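Local coordinates for uncharacterized protein (Thermus thermophilus HB8, PDB 4WVA) that hydrolyses mannosylglycerate, a solute made in response to osmotic stress, to mannose and glycerate, and also cleaves glucosylglycerate, at residues T102-V111 with L131-L142. Residues are numbered along the deposited sequence; the frame is centred on the assembly and turned at random.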
loop_
_atom_site.group_PDB
_atom_site.type_symbol
_atom_site.label_atom_id
_atom_site.label_comp_id
_atom_site.label_asym_id
_atom_site.label_seq_id
_atom_site.Cartn_x
_atom_site.Cartn_y
_atom_site.Cartn_z
ATOM N N THR A 102 9.554 26.985 8.712
ATOM C CA THR A 102 10.037 25.672 9.129
ATOM C C THR A 102 10.973 25.042 8.080
ATOM O O THR A 102 11.486 25.732 7.202
ATOM C CB THR A 102 8.841 24.772 9.521
ATOM O OG1 THR A 102 9.294 23.608 10.230
ATOM C CG2 THR A 102 7.978 24.385 8.335
ATOM N N GLN A 103 11.237 23.741 8.219
ATOM C CA GLN A 103 12.144 23.032 7.294
ATOM C C GLN A 103 11.743 21.560 7.291
ATOM O O GLN A 103 10.926 21.149 8.101
ATOM C CB GLN A 103 13.609 23.178 7.719
ATOM C CG GLN A 103 14.445 24.011 6.758
ATOM C CD GLN A 103 15.937 23.979 7.075
ATOM O OE1 GLN A 103 16.381 23.427 8.104
ATOM N NE2 GLN A 103 16.720 24.564 6.196
ATOM N N PRO A 104 12.332 20.755 6.390
ATOM C CA PRO A 104 11.830 19.379 6.305
ATOM C C PRO A 104 11.980 18.601 7.619
ATOM O O PRO A 104 13.065 18.585 8.218
ATOM C CB PRO A 104 12.691 18.768 5.189
ATOM C CG PRO A 104 13.066 19.949 4.348
ATOM C CD PRO A 104 13.329 21.028 5.344
ATOM N N PRO A 105 10.895 17.942 8.061
ATOM C CA PRO A 105 10.823 17.406 9.416
ATOM C C PRO A 105 11.452 16.019 9.509
ATOM O O PRO A 105 10.775 15.048 9.782
ATOM C CB PRO A 105 9.327 17.387 9.690
ATOM C CG PRO A 105 8.703 17.186 8.359
ATOM C CD PRO A 105 9.563 17.960 7.404
ATOM N N VAL A 106 12.756 15.939 9.253
ATOM C CA VAL A 106 13.453 14.656 9.311
ATOM C C VAL A 106 13.711 14.225 10.765
ATOM O O VAL A 106 14.108 13.090 11.026
ATOM C CB VAL A 106 14.739 14.713 8.471
ATOM C CG1 VAL A 106 15.780 15.511 9.171
ATOM C CG2 VAL A 106 15.290 13.316 8.193
ATOM N N VAL A 107 13.412 15.090 11.734
ATOM C CA VAL A 107 13.874 14.842 13.101
ATOM C C VAL A 107 13.292 13.562 13.737
ATOM O O VAL A 107 14.019 12.851 14.432
ATOM C CB VAL A 107 13.719 16.090 14.015
ATOM C CG1 VAL A 107 12.267 16.529 14.148
ATOM C CG2 VAL A 107 14.384 15.842 15.359
ATOM N N ALA A 108 12.031 13.221 13.481
ATOM C CA ALA A 108 11.474 12.015 14.150
ATOM C C ALA A 108 12.180 10.739 13.727
ATOM O O ALA A 108 12.324 9.796 14.503
ATOM C CB ALA A 108 9.981 11.890 13.906
ATOM N N THR A 109 12.590 10.706 12.470
ATOM C CA THR A 109 13.342 9.573 11.929
ATOM C C THR A 109 14.670 9.411 12.667
ATOM O O THR A 109 15.067 8.294 13.032
ATOM C CB THR A 109 13.531 9.789 10.429
ATOM O OG1 THR A 109 12.253 9.720 9.809
ATOM C CG2 THR A 109 14.458 8.728 9.801
ATOM N N VAL A 110 15.335 10.532 12.914
ATOM C CA VAL A 110 16.596 10.509 13.638
ATOM C C VAL A 110 16.355 10.130 15.099
ATOM O O VAL A 110 17.093 9.331 15.662
ATOM C CB VAL A 110 17.384 11.825 13.472
ATOM C CG1 VAL A 110 18.609 11.825 14.371
ATOM C CG2 VAL A 110 17.776 12.039 12.019
ATOM N N VAL A 111 15.309 10.681 15.706
ATOM C CA VAL A 111 14.994 10.341 17.093
ATOM C C VAL A 111 14.703 8.831 17.251
ATOM O O VAL A 111 15.153 8.203 18.223
ATOM C CB VAL A 111 13.862 11.220 17.657
ATOM C CG1 VAL A 111 13.411 10.691 19.000
ATOM C CG2 VAL A 111 14.319 12.679 17.794
ATOM N N LEU A 131 11.233 13.965 24.251
ATOM C CA LEU A 131 11.055 14.510 22.914
ATOM C C LEU A 131 9.727 14.125 22.243
ATOM O O LEU A 131 9.241 14.866 21.386
ATOM C CB LEU A 131 12.230 14.088 22.016
ATOM C CG LEU A 131 13.546 14.807 22.331
ATOM C CD1 LEU A 131 14.667 14.207 21.501
ATOM C CD2 LEU A 131 13.424 16.303 22.091
ATOM N N PHE A 132 9.147 12.975 22.596
ATOM C CA PHE A 132 7.990 12.492 21.864
ATOM C C PHE A 132 6.829 13.517 21.777
ATOM O O PHE A 132 6.318 13.778 20.684
ATOM C CB PHE A 132 7.473 11.163 22.425
ATOM C CG PHE A 132 6.239 10.686 21.730
ATOM C CD1 PHE A 132 6.322 10.059 20.503
ATOM C CD2 PHE A 132 4.991 10.927 22.275
ATOM C CE1 PHE A 132 5.175 9.654 19.841
ATOM C CE2 PHE A 132 3.836 10.536 21.625
ATOM C CZ PHE A 132 3.931 9.902 20.397
ATOM N N PRO A 133 6.401 14.088 22.920
ATOM C CA PRO A 133 5.280 15.045 22.824
ATOM C C PRO A 133 5.646 16.331 22.071
ATOM O O PRO A 133 4.791 16.964 21.455
ATOM C CB PRO A 133 4.921 15.345 24.284
ATOM C CG PRO A 133 6.070 14.898 25.088
ATOM C CD PRO A 133 6.857 13.889 24.304
ATOM N N LYS A 134 6.926 16.677 22.069
ATOM C CA LYS A 134 7.416 17.814 21.301
ATOM C C LYS A 134 7.386 17.553 19.786
ATOM O O LYS A 134 6.949 18.398 19.013
ATOM C CB LYS A 134 8.827 18.180 21.771
ATOM C CG LYS A 134 8.872 18.547 23.247
ATOM C CD LYS A 134 10.233 19.064 23.662
ATOM C CE LYS A 134 10.289 19.364 25.150
ATOM N NZ LYS A 134 9.346 20.454 25.515
ATOM N N LEU A 135 7.866 16.379 19.369
ATOM C CA LEU A 135 7.737 15.951 17.981
ATOM C C LEU A 135 6.268 15.931 17.540
ATOM O O LEU A 135 5.904 16.423 16.468
ATOM C CB LEU A 135 8.305 14.536 17.823
ATOM C CG LEU A 135 9.825 14.404 17.861
ATOM C CD1 LEU A 135 10.253 12.980 18.138
ATOM C CD2 LEU A 135 10.377 14.856 16.516
ATOM N N LEU A 136 5.428 15.347 18.378
ATOM C CA LEU A 136 4.011 15.221 18.069
ATOM C C LEU A 136 3.389 16.613 17.872
ATOM O O LEU A 136 2.589 16.821 16.964
ATOM C CB LEU A 136 3.311 14.453 19.189
ATOM C CG LEU A 136 1.841 14.109 19.006
ATOM C CD1 LEU A 136 1.654 13.114 17.878
ATOM C CD2 LEU A 136 1.288 13.558 20.309
ATOM N N ALA A 137 3.773 17.562 18.723
ATOM C CA ALA A 137 3.247 18.926 18.628
ATOM C C ALA A 137 3.709 19.626 17.357
ATOM O O ALA A 137 2.972 20.414 16.767
ATOM C CB ALA A 137 3.636 19.732 19.862
ATOM N N PHE A 138 4.938 19.336 16.916
ATOM C CA PHE A 138 5.447 19.876 15.676
ATOM C C PHE A 138 4.663 19.309 14.473
ATOM O O PHE A 138 4.231 20.055 13.593
ATOM C CB PHE A 138 6.959 19.592 15.562
ATOM C CG PHE A 138 7.591 19.998 14.252
ATOM C CD1 PHE A 138 7.163 21.116 13.532
ATOM C CD2 PHE A 138 8.666 19.272 13.750
ATOM C CE1 PHE A 138 7.759 21.488 12.352
ATOM C CE2 PHE A 138 9.278 19.648 12.573
ATOM C CZ PHE A 138 8.829 20.750 11.867
ATOM N N HIS A 139 4.480 17.991 14.442
ATOM C CA HIS A 139 3.734 17.377 13.357
ATOM C C HIS A 139 2.292 17.916 13.358
ATOM O O HIS A 139 1.743 18.251 12.313
ATOM C CB HIS A 139 3.748 15.862 13.488
ATOM C CG HIS A 139 5.025 15.206 13.044
ATOM N ND1 HIS A 139 6.289 15.639 13.411
ATOM C CD2 HIS A 139 5.215 14.119 12.272
ATOM C CE1 HIS A 139 7.197 14.836 12.868
ATOM N NE2 HIS A 139 6.567 13.893 12.196
ATOM N N ARG A 140 1.703 18.034 14.536
ATOM C CA ARG A 140 0.353 18.578 14.632
ATOM C C ARG A 140 0.254 19.998 14.067
ATOM O O ARG A 140 -0.698 20.318 13.363
ATOM C CB ARG A 140 -0.121 18.540 16.073
ATOM C CG ARG A 140 -1.553 18.983 16.235
ATOM C CD ARG A 140 -1.930 18.928 17.688
ATOM N NE ARG A 140 -1.872 17.565 18.216
ATOM C CZ ARG A 140 -1.124 17.152 19.226
ATOM N NH1 ARG A 140 -0.309 17.983 19.878
ATOM N NH2 ARG A 140 -1.219 15.882 19.608
ATOM N N TRP A 141 1.234 20.848 14.400
ATOM C CA TRP A 141 1.312 22.189 13.858
ATOM C C TRP A 141 1.371 22.172 12.333
ATOM O O TRP A 141 0.708 22.966 11.668
ATOM C CB TRP A 141 2.519 22.956 14.456
ATOM C CG TRP A 141 2.619 24.311 13.889
ATOM C CD1 TRP A 141 1.971 25.426 14.339
ATOM C CD2 TRP A 141 3.335 24.707 12.721
ATOM N NE1 TRP A 141 2.241 26.489 13.528
ATOM C CE2 TRP A 141 3.076 26.082 12.524
ATOM C CE3 TRP A 141 4.172 24.040 11.818
ATOM C CZ2 TRP A 141 3.631 26.801 11.474
ATOM C CZ3 TRP A 141 4.715 24.760 10.771
ATOM C CH2 TRP A 141 4.441 26.118 10.610
ATOM N N LEU A 142 2.193 21.291 11.769
ATOM C CA LEU A 142 2.304 21.217 10.334
ATOM C C LEU A 142 0.939 21.023 9.667
ATOM O O LEU A 142 0.604 21.755 8.753
ATOM C CB LEU A 142 3.291 20.110 9.909
ATOM C CG LEU A 142 4.770 20.369 10.151
ATOM C CD1 LEU A 142 5.558 19.080 9.942
ATOM C CD2 LEU A 142 5.314 21.455 9.239
#
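Thr102 sets its hydroxyl against the edge of the Phe138 ring, OG1 lying 3.3 Å from CZ and near the ring plane. OG1 points there because it stands anti to the backbone N (chi1 -166°), and the same oxygen is hydrogen-bonded to the carbonyl of Leu69. The methyl CG2 of Thr102 lies about one turn further along helix 131-142, at the edge of the Trp141 indole near CZ3 and beside Leu142 CD2. The CB of Gln103 points away from helix 131-142, and its OE1 accepts a hydrogen bond from Trp34 N. Pro105, the centre of an inverse gamma turn, faces the helix again: its CB lies 3.7 Å from Phe138 CE2, and its CG meets Leu142 CD1 at 4.0 Å. That leucine methyl also sits 4.0 Å above one face of the Phe138 ring, offset toward the rim. With an alanine in place of Phe138, Pro105 CB and Leu142 CD1 would probably lose the aromatic surface they share, leaving a gap between helix 131-142 and the loop at Thr102 and Pro105. Further on, in helix 107-117, Leu135 becomes the main partner. Its CD2 lies 4.0 Å from Ala108 CB, which in turn is 4.2 Å from His139 CE1. Val111 and Leu135 meet tip to tip, CG1 to CD1 at 4.0 Å, while Val111 CG2 reaches Leu131 CD1. No hydrogen bond joins the segments; the buried interface is held by apolar side chains. The axes of 107-111 and 131-142 run nearly antiparallel (159°), 11.0 Å apart at closest approach. These consecutive helices form a helical hairpin of the (alpha/alpha)6-barrel, and the loop leading into the first carries Gln103, a probable substrate-binding residue of this GH63 active site.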